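Local coordinates for Ice-binding protein (Colwellia, PDB 3WP9) that binds to the surface of ice crystals, inhibits their growth and restrains recrystallization, an activity that may protect membranes from freezing injury, at residues A[17-22]-A[202-207]; A[23-28]-A[208-213]; A[135-140]-A[162-167]; A[180-185]-A[198-203]. One frame throughout, in Å; residues are numbered along the deposited sequence.

Contact 1. Residues A[17-22]-A[202-207]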
loop_
_atom_site.group_PDB
_atom_site.type_symbol
_atom_site.label_atom_id
_atom_site.label_comp_id
_atom_site.label_asym_id
_atom_site.label_seq_id
_atom_site.Cartn_x
_atom_site.Cartn_y
_atom_site.Cartn_z
ATOM N N LEU A 17 -2.068 -0.666 -7.803
ATOM C CA LEU A 17 -1.841 0.169 -8.979
ATOM C C LEU A 17 -0.341 0.241 -9.041
ATOM O O LEU A 17 0.303 0.515 -8.078
ATOM C CB LEU A 17 -2.423 1.606 -8.798
ATOM C CG LEU A 17 -2.215 2.482 -10.077
ATOM C CD1 LEU A 17 -2.957 1.920 -11.283
ATOM C CD2 LEU A 17 -2.637 3.896 -9.730
ATOM N N SER A 18 0.220 -0.020 -10.215
ATOM C CA SER A 18 1.663 0.170 -10.434
ATOM C C SER A 18 1.943 0.770 -11.812
ATOM O O SER A 18 1.023 0.800 -12.694
ATOM C CB SER A 18 2.390 -1.193 -10.340
ATOM O OG SER A 18 2.081 -1.963 -11.484
ATOM N N LYS A 19 3.208 1.076 -12.036
ATOM C CA LYS A 19 3.591 1.637 -13.360
ATOM C C LYS A 19 4.263 0.651 -14.257
ATOM O O LYS A 19 4.296 0.832 -15.507
ATOM C CB LYS A 19 4.518 2.801 -13.155
ATOM C CG LYS A 19 3.763 3.934 -12.448
ATOM C CD LYS A 19 4.497 5.235 -12.343
ATOM C CE LYS A 19 4.910 5.756 -13.709
ATOM N NZ LYS A 19 5.563 7.082 -13.442
ATOM N N SER A 20 4.838 -0.397 -13.662
ATOM C CA SER A 20 5.673 -1.254 -14.457
ATOM C C SER A 20 5.388 -2.751 -14.306
ATOM O O SER A 20 6.267 -3.564 -14.628
ATOM C CB SER A 20 7.146 -0.907 -14.274
ATOM O OG SER A 20 7.571 -1.491 -13.095
ATOM N N GLY A 21 4.170 -3.097 -13.893
ATOM C CA GLY A 21 3.731 -4.438 -13.925
ATOM C C GLY A 21 3.337 -4.921 -12.545
ATOM O O GLY A 21 3.694 -4.272 -11.518
ATOM N N ILE A 22 2.644 -6.024 -12.548
ATOM C CA ILE A 22 2.253 -6.702 -11.296
ATOM C C ILE A 22 2.580 -8.182 -11.481
ATOM O O ILE A 22 2.116 -8.821 -12.451
ATOM C CB ILE A 22 0.751 -6.552 -10.985
ATOM C CG1 ILE A 22 0.298 -5.090 -10.829
ATOM C CG2 ILE A 22 0.426 -7.392 -9.785
ATOM C CD1 ILE A 22 -1.211 -5.009 -10.603
ATOM N N LEU A 202 0.293 0.999 -3.908
ATOM C CA LEU A 202 0.399 2.035 -4.950
ATOM C C LEU A 202 1.870 2.280 -5.227
ATOM O O LEU A 202 2.537 3.066 -4.578
ATOM C CB LEU A 202 -0.349 3.342 -4.489
ATOM C CG LEU A 202 -1.792 3.087 -4.007
ATOM C CD1 LEU A 202 -2.438 4.374 -3.446
ATOM C CD2 LEU A 202 -2.696 2.363 -4.982
ATOM N N ALA A 203 2.386 1.574 -6.240
ATOM C CA ALA A 203 3.839 1.631 -6.537
ATOM C C ALA A 203 4.180 2.365 -7.799
ATOM O O ALA A 203 3.506 2.184 -8.819
ATOM C CB ALA A 203 4.284 0.183 -6.707
ATOM N N GLN A 204 5.207 3.153 -7.735
ATOM C CA GLN A 204 5.648 3.810 -8.943
ATOM C C GLN A 204 6.537 2.964 -9.842
ATOM O O GLN A 204 6.901 3.443 -10.936
ATOM C CB GLN A 204 6.270 5.154 -8.611
ATOM C CG GLN A 204 5.114 6.076 -8.169
ATOM C CD GLN A 204 5.549 7.430 -7.760
ATOM O OE1 GLN A 204 6.396 8.036 -8.430
ATOM N NE2 GLN A 204 5.005 7.935 -6.626
ATOM N N THR A 205 6.974 1.783 -9.379
ATOM C CA THR A 205 7.486 0.780 -10.301
ATOM C C THR A 205 6.526 -0.427 -10.276
ATOM O O THR A 205 5.387 -0.336 -10.866
ATOM C CB THR A 205 9.002 0.442 -10.143
ATOM O OG1 THR A 205 9.274 -0.183 -8.863
ATOM C CG2 THR A 205 9.920 1.704 -10.298
ATOM N N ALA A 206 6.953 -1.577 -9.791
ATOM C CA ALA A 206 6.171 -2.791 -9.857
ATOM C C ALA A 206 5.656 -3.211 -8.461
ATOM O O ALA A 206 6.207 -2.831 -7.465
ATOM C CB ALA A 206 7.047 -3.949 -10.419
ATOM N N VAL A 207 4.625 -4.042 -8.511
ATOM C CA VAL A 207 4.176 -4.803 -7.342
ATOM C C VAL A 207 4.413 -6.311 -7.532
ATOM O O VAL A 207 3.990 -6.837 -8.556
ATOM C CB VAL A 207 2.667 -4.488 -7.045
ATOM C CG1 VAL A 207 2.216 -5.348 -5.885
ATOM C CG2 VAL A 207 2.457 -2.988 -6.814
#
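L17 and A203 are joined by the backbone where two neighbouring coils of a right-handed beta-helix run parallel and then turn a corner together. A203 N donates to L17 O at 3.0 Å, continuing the parallel sheet formed by strands 14-18 and 200-203. At the corner T205 O takes two amide protons: K19 N at 2.8 Å lies in the plane of the carbonyl, while S20 N at 2.9 Å stands above it. Past the corner, G21 O receives V207 N in its plane, 162° at the hydrogen, and the hydroxyl S18 OG above it at 2.8 Å. S18 OG lies between its own backbone N and carbonyl carbon (chi1 72°), which turns it toward the G21 carbonyl; a further hydrogen bond ties it to T36 OG1 on the coil beyond. CA-H...O contacts supplement these bonds, among them I22 CA to V207 O.

Apolar contact is lighter. L17 CB meets L202 CD2, on the face that both leucines turn to helix 71-89, and S18 CB meets V207 CG2 on the other face. On the partly exposed side of the corner, the aliphatic chain of K19, bent at chi3, lies against the backbone of Q204, with CD 3.3 Å from Q204 O. With an alanine here the methylenes beyond CB are gone, and the Q204 carbonyl is likely to be left less covered on this side. T205, A206 and V207 belong to a T-A/G-X-T/N motif assigned to ice binding by similarity; within it, A206 CB packs 3.7 Å from S20 OG.

Contact 2. Residues A[23-28]-A[208-213]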
loop_
_atom_site.group_PDB
_atom_site.type_symbol
_atom_site.label_atom_id
_atom_site.label_comp_id
_atom_site.label_asym_id
_atom_site.label_seq_id
_atom_site.Cartn_x
_atom_site.Cartn_y
_atom_site.Cartn_z
ATOM N N THR A 23 3.418 -8.747 -10.576
ATOM C CA THR A 23 3.784 -10.168 -10.705
ATOM C C THR A 23 3.097 -10.971 -9.594
ATOM O O THR A 23 2.741 -10.419 -8.527
ATOM C CB THR A 23 5.296 -10.470 -10.658
ATOM O OG1 THR A 23 5.804 -10.157 -9.388
ATOM C CG2 THR A 23 6.084 -9.635 -11.633
ATOM N N ASP A 24 2.946 -12.257 -9.808
ATOM C CA ASP A 24 2.296 -13.064 -8.842
ATOM C C ASP A 24 2.717 -14.527 -8.842
ATOM O O ASP A 24 2.766 -15.184 -9.907
ATOM C CB ASP A 24 0.801 -13.003 -9.151
ATOM C CG ASP A 24 -0.050 -13.885 -8.187
ATOM O OD1 ASP A 24 -0.090 -13.608 -6.980
ATOM O OD2 ASP A 24 -0.719 -14.843 -8.648
ATOM N N VAL A 25 2.903 -15.069 -7.645
ATOM C CA VAL A 25 3.057 -16.499 -7.437
ATOM C C VAL A 25 1.701 -16.965 -6.934
ATOM O O VAL A 25 1.281 -16.622 -5.856
ATOM C CB VAL A 25 4.178 -16.827 -6.410
ATOM C CG1 VAL A 25 4.186 -18.323 -6.133
ATOM C CG2 VAL A 25 5.575 -16.305 -6.881
ATOM N N TYR A 26 0.999 -17.673 -7.828
ATOM C CA TYR A 26 -0.396 -18.125 -7.672
ATOM C C TYR A 26 -0.492 -19.146 -6.523
ATOM O O TYR A 26 0.423 -19.939 -6.298
ATOM C CB TYR A 26 -0.782 -18.816 -8.994
ATOM C CG TYR A 26 -2.213 -19.227 -9.144
ATOM C CD1 TYR A 26 -3.145 -18.349 -9.724
ATOM C CD2 TYR A 26 -2.643 -20.498 -8.751
ATOM C CE1 TYR A 26 -4.492 -18.693 -9.889
ATOM C CE2 TYR A 26 -3.991 -20.863 -8.913
ATOM C CZ TYR A 26 -4.911 -19.955 -9.457
ATOM O OH TYR A 26 -6.250 -20.295 -9.604
ATOM N N PRO A 27 -1.598 -19.153 -5.794
ATOM C CA PRO A 27 -2.740 -18.221 -5.954
ATOM C C PRO A 27 -2.790 -17.108 -4.896
ATOM O O PRO A 27 -2.491 -17.364 -3.728
ATOM C CB PRO A 27 -3.940 -19.153 -5.671
ATOM C CG PRO A 27 -3.462 -20.069 -4.584
ATOM C CD PRO A 27 -1.935 -20.295 -4.923
ATOM N N SER A 28 -3.189 -15.926 -5.327
ATOM C CA SER A 28 -3.404 -14.814 -4.456
ATOM C C SER A 28 -4.859 -14.487 -4.617
ATOM O O SER A 28 -5.480 -14.982 -5.557
ATOM C CB SER A 28 -2.563 -13.622 -4.926
ATOM O OG SER A 28 -1.230 -13.913 -4.534
ATOM N N THR A 208 5.008 -6.990 -6.544
ATOM C CA THR A 208 5.194 -8.466 -6.647
ATOM C C THR A 208 4.432 -9.142 -5.500
ATOM O O THR A 208 4.577 -8.719 -4.381
ATOM C CB THR A 208 6.730 -8.840 -6.703
ATOM O OG1 THR A 208 7.336 -8.627 -5.400
ATOM C CG2 THR A 208 7.504 -7.935 -7.769
ATOM N N LEU A 209 3.592 -10.132 -5.813
ATOM C CA LEU A 209 2.827 -10.824 -4.782
ATOM C C LEU A 209 3.248 -12.279 -4.782
ATOM O O LEU A 209 3.624 -12.844 -5.856
ATOM C CB LEU A 209 1.314 -10.815 -5.105
ATOM C CG LEU A 209 0.713 -9.396 -5.293
ATOM C CD1 LEU A 209 -0.801 -9.642 -5.675
ATOM C CD2 LEU A 209 0.930 -8.521 -4.037
ATOM N N GLN A 210 3.147 -12.898 -3.602
ATOM C CA GLN A 210 3.413 -14.316 -3.496
ATOM C C GLN A 210 2.327 -14.893 -2.594
ATOM O O GLN A 210 2.421 -14.753 -1.391
ATOM C CB GLN A 210 4.785 -14.675 -2.899
ATOM C CG GLN A 210 5.897 -14.232 -3.777
ATOM C CD GLN A 210 7.263 -14.418 -3.069
ATOM O OE1 GLN A 210 7.362 -14.974 -1.947
ATOM N NE2 GLN A 210 8.289 -13.819 -3.660
ATOM N N LYS A 211 1.361 -15.605 -3.195
ATOM C CA LYS A 211 0.296 -16.277 -2.392
ATOM C C LYS A 211 -0.339 -15.355 -1.291
ATOM O O LYS A 211 -0.311 -15.700 -0.111
ATOM C CB LYS A 211 0.777 -17.585 -1.796
ATOM C CG LYS A 211 1.314 -18.517 -2.899
ATOM C CD LYS A 211 1.803 -19.819 -2.332
ATOM C CE LYS A 211 2.082 -20.856 -3.411
ATOM N NZ LYS A 211 3.001 -21.927 -2.877
ATOM N N ASN A 212 -0.800 -14.168 -1.687
ATOM C CA ASN A 212 -1.235 -13.204 -0.655
ATOM C C ASN A 212 -2.762 -12.988 -0.751
ATOM O O ASN A 212 -3.380 -13.356 -1.700
ATOM C CB ASN A 212 -0.613 -11.846 -0.894
ATOM C CG ASN A 212 0.926 -11.923 -0.892
ATOM O OD1 ASN A 212 1.592 -11.543 -1.906
ATOM N ND2 ASN A 212 1.480 -12.332 0.256
ATOM N N THR A 213 -3.215 -12.394 0.332
ATOM C CA THR A 213 -4.603 -11.882 0.362
ATOM C C THR A 213 -4.424 -10.398 0.486
ATOM O O THR A 213 -3.854 -9.892 1.471
ATOM C CB THR A 213 -5.247 -12.379 1.619
ATOM O OG1 THR A 213 -5.295 -13.821 1.594
ATOM C CG2 THR A 213 -6.712 -11.812 1.712
HETATM O O HOH W 1 5.739 -12.302 -7.703
#
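S28 and N212 meet where two parallel strands of the beta-helix, 22-25 and 207-210, end and their coils turn again. S28 OG accepts N212 N at 2.9 Å, 165° at the hydrogen, and donates to D24 OD1 at 2.7 Å on the syn lone pair. D24 has its CG opposite the backbone N about chi1 (178°), which sends the carboxylate to this hydroxyl. Were S28 replaced by an alanine, the N212 amide would probably be left without this acceptor and the D24 carboxylate freer to turn.

Between the strands, L209 N binds T23 O, V25 N binds L209 O, and K211 N reaches V25 O at 2.8 Å in the carbonyl plane. A water donates to L209 O and is hydrogen-bonded to T23 OG1 at 2.7 Å. Q210 N is held by N212 OD1, while N212 ND2 binds N192 O and T195 O on the next coil.

Packing follows the two faces. D24 OD1 touches L209 CB on one; on the other, V25 lies alongside Q210 and T23 alongside T208, the last residue of an ice-binding motif assigned by similarity. In that threonine pair, T23 OG1 sits 3.1 Å from T208 CB.

Contact 3. Residues A[135-140]-A[162-167]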
loop_
_atom_site.group_PDB
_atom_site.type_symbol
_atom_site.label_atom_id
_atom_site.label_comp_id
_atom_site.label_asym_id
_atom_site.label_seq_id
_atom_site.Cartn_x
_atom_site.Cartn_y
_atom_site.Cartn_z
ATOM N N VAL A 135 -5.295 10.069 11.888
ATOM C CA VAL A 135 -4.495 9.859 10.687
ATOM C C VAL A 135 -3.031 9.758 11.099
ATOM O O VAL A 135 -2.506 10.468 12.008
ATOM C CB VAL A 135 -4.779 10.983 9.663
ATOM C CG1 VAL A 135 -3.784 10.930 8.479
ATOM C CG2 VAL A 135 -6.173 10.895 9.138
ATOM N N TRP A 136 -2.330 8.820 10.411
ATOM C CA TRP A 136 -0.903 8.670 10.548
ATOM C C TRP A 136 -0.280 8.785 9.159
ATOM O O TRP A 136 -0.813 8.262 8.204
ATOM C CB TRP A 136 -0.516 7.269 11.076
ATOM C CG TRP A 136 -0.953 6.923 12.473
ATOM C CD1 TRP A 136 -0.171 6.858 13.581
ATOM C CD2 TRP A 136 -2.281 6.585 12.870
ATOM N NE1 TRP A 136 -0.944 6.466 14.662
ATOM C CE2 TRP A 136 -2.238 6.318 14.254
ATOM C CE3 TRP A 136 -3.499 6.460 12.186
ATOM C CZ2 TRP A 136 -3.390 5.951 14.980
ATOM C CZ3 TRP A 136 -4.674 6.114 12.920
ATOM C CH2 TRP A 136 -4.579 5.865 14.282
ATOM N N ILE A 137 0.724 9.641 9.087
ATOM C CA ILE A 137 1.527 9.706 7.914
ATOM C C ILE A 137 2.969 9.349 8.260
ATOM O O ILE A 137 3.654 9.953 9.122
ATOM C CB ILE A 137 1.334 11.089 7.169
ATOM C CG1 ILE A 137 -0.137 11.364 6.704
ATOM C CG2 ILE A 137 2.373 11.162 6.050
ATOM C CD1 ILE A 137 -0.247 12.731 6.054
ATOM N N MET A 138 3.462 8.279 7.574
ATOM C CA MET A 138 4.761 7.746 7.815
ATOM C C MET A 138 5.682 8.123 6.649
ATOM O O MET A 138 5.551 7.613 5.578
ATOM C CB MET A 138 4.710 6.216 8.013
ATOM C CG MET A 138 3.457 5.766 8.757
ATOM S SD MET A 138 3.452 6.254 10.457
ATOM C CE MET A 138 4.792 5.354 11.105
ATOM N N GLN A 139 6.657 8.958 6.942
ATOM C CA GLN A 139 7.521 9.552 5.891
ATOM C C GLN A 139 8.860 8.878 5.972
ATOM O O GLN A 139 9.651 9.152 6.877
ATOM C CB GLN A 139 7.694 11.065 6.130
ATOM C CG GLN A 139 6.390 11.736 5.994
ATOM C CD GLN A 139 6.471 13.178 6.443
ATOM O OE1 GLN A 139 7.376 13.563 7.177
ATOM N NE2 GLN A 139 5.575 13.979 5.955
ATOM N N ILE A 140 9.100 7.919 5.048
ATOM C CA ILE A 140 10.271 7.065 5.130
ATOM C C ILE A 140 11.213 7.323 3.927
ATOM O O ILE A 140 10.889 7.027 2.800
ATOM C CB ILE A 140 9.858 5.556 5.208
ATOM C CG1 ILE A 140 9.034 5.348 6.482
ATOM C CG2 ILE A 140 11.097 4.668 5.174
ATOM C CD1 ILE A 140 8.179 4.090 6.351
ATOM N N ASN A 162 -6.612 5.175 6.918
ATOM C CA ASN A 162 -6.005 6.417 7.484
ATOM C C ASN A 162 -4.565 6.405 7.844
ATOM O O ASN A 162 -4.054 7.331 8.477
ATOM C CB ASN A 162 -6.788 6.825 8.737
ATOM C CG ASN A 162 -8.183 7.349 8.392
ATOM O OD1 ASN A 162 -8.421 7.924 7.313
ATOM N ND2 ASN A 162 -9.128 7.144 9.319
ATOM N N ILE A 163 -3.861 5.338 7.444
ATOM C CA ILE A 163 -2.472 5.224 7.744
ATOM C C ILE A 163 -1.750 5.248 6.362
ATOM O O ILE A 163 -2.104 4.419 5.455
ATOM C CB ILE A 163 -2.185 3.851 8.403
ATOM C CG1 ILE A 163 -2.896 3.765 9.791
ATOM C CG2 ILE A 163 -0.699 3.664 8.511
ATOM C CD1 ILE A 163 -2.766 2.415 10.480
ATOM N N PHE A 164 -0.846 6.223 6.216
ATOM C CA PHE A 164 -0.179 6.466 4.883
ATOM C C PHE A 164 1.264 6.244 5.031
ATOM O O PHE A 164 1.925 6.898 5.829
ATOM C CB PHE A 164 -0.530 7.874 4.302
ATOM C CG PHE A 164 -2.015 8.106 4.143
ATOM C CD1 PHE A 164 -2.731 7.766 2.973
ATOM C CD2 PHE A 164 -2.727 8.645 5.231
ATOM C CE1 PHE A 164 -4.132 7.962 2.849
ATOM C CE2 PHE A 164 -4.103 8.809 5.126
ATOM C CZ PHE A 164 -4.814 8.508 3.956
ATOM N N TRP A 165 1.806 5.278 4.234
ATOM C CA TRP A 165 3.231 4.936 4.283
ATOM C C TRP A 165 3.827 5.476 3.001
ATOM O O TRP A 165 3.522 4.991 1.897
ATOM C CB TRP A 165 3.467 3.433 4.305
ATOM C CG TRP A 165 2.747 2.679 5.469
ATOM C CD1 TRP A 165 1.506 2.178 5.465
ATOM C CD2 TRP A 165 3.363 2.317 6.682
ATOM N NE1 TRP A 165 1.279 1.496 6.656
ATOM C CE2 TRP A 165 2.410 1.578 7.415
ATOM C CE3 TRP A 165 4.631 2.530 7.230
ATOM C CZ2 TRP A 165 2.704 1.067 8.677
ATOM C CZ3 TRP A 165 4.936 2.029 8.435
ATOM C CH2 TRP A 165 3.951 1.296 9.174
ATOM N N GLN A 166 4.586 6.531 3.176
ATOM C CA GLN A 166 5.303 7.163 2.037
ATOM C C GLN A 166 6.751 6.667 2.091
ATOM O O GLN A 166 7.496 6.988 2.987
ATOM C CB GLN A 166 5.185 8.715 2.176
ATOM C CG GLN A 166 6.065 9.466 1.155
ATOM C CD GLN A 166 7.431 9.837 1.704
ATOM O OE1 GLN A 166 7.551 10.432 2.826
ATOM N NE2 GLN A 166 8.448 9.549 0.942
ATOM N N VAL A 167 7.122 5.848 1.093
ATOM C CA VAL A 167 8.397 5.120 1.149
ATOM C C VAL A 167 9.166 5.502 -0.112
ATOM O O VAL A 167 8.782 5.228 -1.247
ATOM C CB VAL A 167 8.146 3.593 1.180
ATOM C CG1 VAL A 167 9.468 2.860 1.312
ATOM C CG2 VAL A 167 7.151 3.236 2.368
#
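The indole of W165 carries M138 over one face and I140 at an edge. M138 CG stands 4.0 Å from the centroid of the six-membered ring, 22° off the normal, in a CH-pi contact; SD lies higher above the same ring, 5.1 Å from the centroid, a distant Met-aromatic contact. The bend of the methionine at chi2 (-69°) sets the sulfur above the ring. I140 CD1 approaches in the indole plane, 4.0 Å from CE3. The W136 ring has N162 O at its edge, in plane, and I163 CG1 obliquely near CE3 at 3.7 Å. On the opposite side of the sheet, F164 receives V135 CG1 at its ring edge, and I137 CG1 comes obliquely to CD2.

The Q139 and Q166 amide planes are 61° apart, and Q166 OE1 lies 3.2 Å from Q139 CA. Their polar ends have other partners: Q139 NE2 binds A88 O and R91 O, and Q166 NE2 binds Y85 OH. Beneath the side chains, five backbone bonds run in parallel register; M138 N to F164 O is the shortest, 2.7 Å.

The strands are successive rungs of the beta-helix, with strand 112-116 beside 136-140 and strand 182-185 beside 163-167. W136 NE1 is fixed by L109 O, W165 NE1 by E180 O. The tryptophans lie on the inner side of the coils, where F128 meets W136 edge-to-face and I122 touches W165; Q166 faces the other way, onto helix 71-89.

Contact 4. Residues A[180-185]-A[198-203]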
loop_
_atom_site.group_PDB
_atom_site.type_symbol
_atom_site.label_atom_id
_atom_site.label_comp_id
_atom_site.label_asym_id
_atom_site.label_seq_id
_atom_site.Cartn_x
_atom_site.Cartn_y
_atom_site.Cartn_z
ATOM N N GLU A 180 -1.162 -3.242 7.307
ATOM C CA GLU A 180 -2.316 -2.334 7.188
ATOM C C GLU A 180 -1.855 -0.975 6.675
ATOM O O GLU A 180 -0.863 -0.430 7.184
ATOM C CB GLU A 180 -2.878 -2.059 8.632
ATOM C CG GLU A 180 -3.289 -3.336 9.423
ATOM C CD GLU A 180 -4.619 -3.878 8.979
ATOM O OE1 GLU A 180 -5.477 -3.133 8.420
ATOM O OE2 GLU A 180 -4.828 -5.086 9.178
ATOM N N GLY A 181 -2.590 -0.446 5.736
ATOM C CA GLY A 181 -2.394 0.921 5.345
ATOM C C GLY A 181 -2.177 1.155 3.863
ATOM O O GLY A 181 -2.224 0.239 3.046
ATOM N N ILE A 182 -2.020 2.456 3.521
ATOM C CA ILE A 182 -1.890 2.845 2.145
ATOM C C ILE A 182 -0.405 2.937 1.883
ATOM O O ILE A 182 0.277 3.741 2.450
ATOM C CB ILE A 182 -2.620 4.220 1.905
ATOM C CG1 ILE A 182 -4.133 4.126 2.368
ATOM C CG2 ILE A 182 -2.456 4.688 0.447
ATOM C CD1 ILE A 182 -5.008 3.168 1.648
ATOM N N VAL A 183 0.139 2.100 0.983
ATOM C CA VAL A 183 1.570 2.154 0.647
ATOM C C VAL A 183 1.749 2.929 -0.646
ATOM O O VAL A 183 1.252 2.510 -1.728
ATOM C CB VAL A 183 2.158 0.760 0.488
ATOM C CG1 VAL A 183 3.674 0.777 0.346
ATOM C CG2 VAL A 183 1.809 -0.071 1.736
ATOM N N LEU A 184 2.334 4.093 -0.462
ATOM C CA LEU A 184 2.760 5.022 -1.598
ATOM C C LEU A 184 4.245 4.829 -1.749
ATOM O O LEU A 184 5.081 5.430 -1.077
ATOM C CB LEU A 184 2.407 6.478 -1.276
ATOM C CG LEU A 184 0.882 6.619 -1.284
ATOM C CD1 LEU A 184 0.586 7.809 -0.378
ATOM C CD2 LEU A 184 0.335 6.813 -2.717
ATOM N N SER A 185 4.625 3.840 -2.560
ATOM C CA SER A 185 6.060 3.501 -2.712
ATOM C C SER A 185 6.604 4.179 -3.958
ATOM O O SER A 185 5.960 4.124 -5.002
ATOM C CB SER A 185 6.234 1.970 -2.950
ATOM O OG SER A 185 7.614 1.670 -3.037
ATOM N N ASN A 198 -4.302 -5.313 4.350
ATOM C CA ASN A 198 -5.545 -4.544 4.264
ATOM C C ASN A 198 -5.152 -3.115 3.988
ATOM O O ASN A 198 -4.556 -2.444 4.857
ATOM C CB ASN A 198 -6.251 -4.609 5.631
ATOM C CG ASN A 198 -6.795 -5.997 5.907
ATOM O OD1 ASN A 198 -7.564 -6.530 5.125
ATOM N ND2 ASN A 198 -6.325 -6.623 7.016
ATOM N N GLY A 199 -5.368 -2.698 2.756
ATOM C CA GLY A 199 -4.703 -1.520 2.298
ATOM C C GLY A 199 -4.708 -1.378 0.822
ATOM O O GLY A 199 -5.477 -2.027 0.113
ATOM N N ARG A 200 -3.876 -0.445 0.369
ATOM C CA ARG A 200 -3.708 -0.252 -1.055
ATOM C C ARG A 200 -2.178 -0.220 -1.346
ATOM O O ARG A 200 -1.410 0.364 -0.642
ATOM C CB ARG A 200 -4.363 1.098 -1.497
ATOM C CG ARG A 200 -5.870 1.110 -1.213
ATOM C CD ARG A 200 -6.485 2.430 -1.742
ATOM N NE ARG A 200 -7.902 2.513 -1.257
ATOM C CZ ARG A 200 -8.922 1.822 -1.779
ATOM N NH1 ARG A 200 -8.803 1.017 -2.858
ATOM N NH2 ARG A 200 -10.134 1.968 -1.229
ATOM N N LEU A 201 -1.828 -0.922 -2.425
ATOM C CA LEU A 201 -0.425 -1.005 -2.848
ATOM C C LEU A 201 -0.259 -0.204 -4.104
ATOM O O LEU A 201 -0.734 -0.627 -5.178
ATOM C CB LEU A 201 -0.079 -2.488 -3.113
ATOM C CG LEU A 201 -0.270 -3.420 -1.880
ATOM C CD1 LEU A 201 0.149 -4.847 -2.291
ATOM C CD2 LEU A 201 0.500 -2.971 -0.627
ATOM N N LEU A 202 0.293 0.999 -3.908
ATOM C CA LEU A 202 0.399 2.035 -4.950
ATOM C C LEU A 202 1.870 2.280 -5.227
ATOM O O LEU A 202 2.537 3.066 -4.578
ATOM C CB LEU A 202 -0.349 3.342 -4.489
ATOM C CG LEU A 202 -1.792 3.087 -4.007
ATOM C CD1 LEU A 202 -2.438 4.374 -3.446
ATOM C CD2 LEU A 202 -2.696 2.363 -4.982
ATOM N N ALA A 203 2.386 1.574 -6.240
ATOM C CA ALA A 203 3.839 1.631 -6.537
ATOM C C ALA A 203 4.180 2.365 -7.799
ATOM O O ALA A 203 3.506 2.184 -8.819
ATOM C CB ALA A 203 4.284 0.183 -6.707
#
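E180 lies alongside N198, and its OE2 accepts N198 ND2 at 3.0 Å, 165° at the hydrogen. The acceptor is in the amide plane but meets the donor on the syn side of the carboxylate, 33° out of plane. A bend at chi2 (-78°) brings the carboxylate alongside the asparagine, with OE1 3.2 Å from N198 CB. N198 OD1 continues the polar row to N215 ND2.

G181 turns the corner in step with G199: G181 N binds N198 O, and G181 O receives R200 N at 3.2 Å. A CB on G199 would clash with G181 O, and one on G181 would jam against the carbonyl of E180. I182 then runs beside R200, with CD1 against CG at 3.6 Å; beyond this methylene chain R200 NH1 binds F14 O. The same isoleucine offers CG2 to L202 CD1 at 3.9 Å. V183 bonds at both backbone atoms, N to R200 O and O to L202 N, each 2.8 Å, while its CG2 packs on L201 CD2 inside the coil. L184 CD2 meets L202 CD1 on the face beneath helix 71-89. S185 closes the ladder with N to L202 O, and its OG is held by L188 O.

Such aligned pairing, glycine on glycine and leucine on leucine, fits a parallel beta-helix; a buried carboxylate meets an amide N-H, glycines let the corners lie close, and later rungs pack chiefly through aliphatic carbons.

Contacts 3 and 4 are buried; contacts 1 and 2 are only partly so, and contact 2 has the most exposed residues. Contacts 1, 3 and 4 all reach one long parallel sheet. Contacts 1 and 4 flank strand 200-203, sharing L202 and A203, while strands 163-167 and 182-185 are neighbours, joining contact 3 to contact 4. Contact 2 continues both segments of contact 1 into another sheet, the two joined by T23 N to V207 O. Chemistry changes with place: aromatic and aliphatic rungs in contact 3, aliphatic ladders with one polar pair in contact 4, and corner carbonyls, hydroxyls and water toward the putative ice-binding motif in contacts 1 and 2.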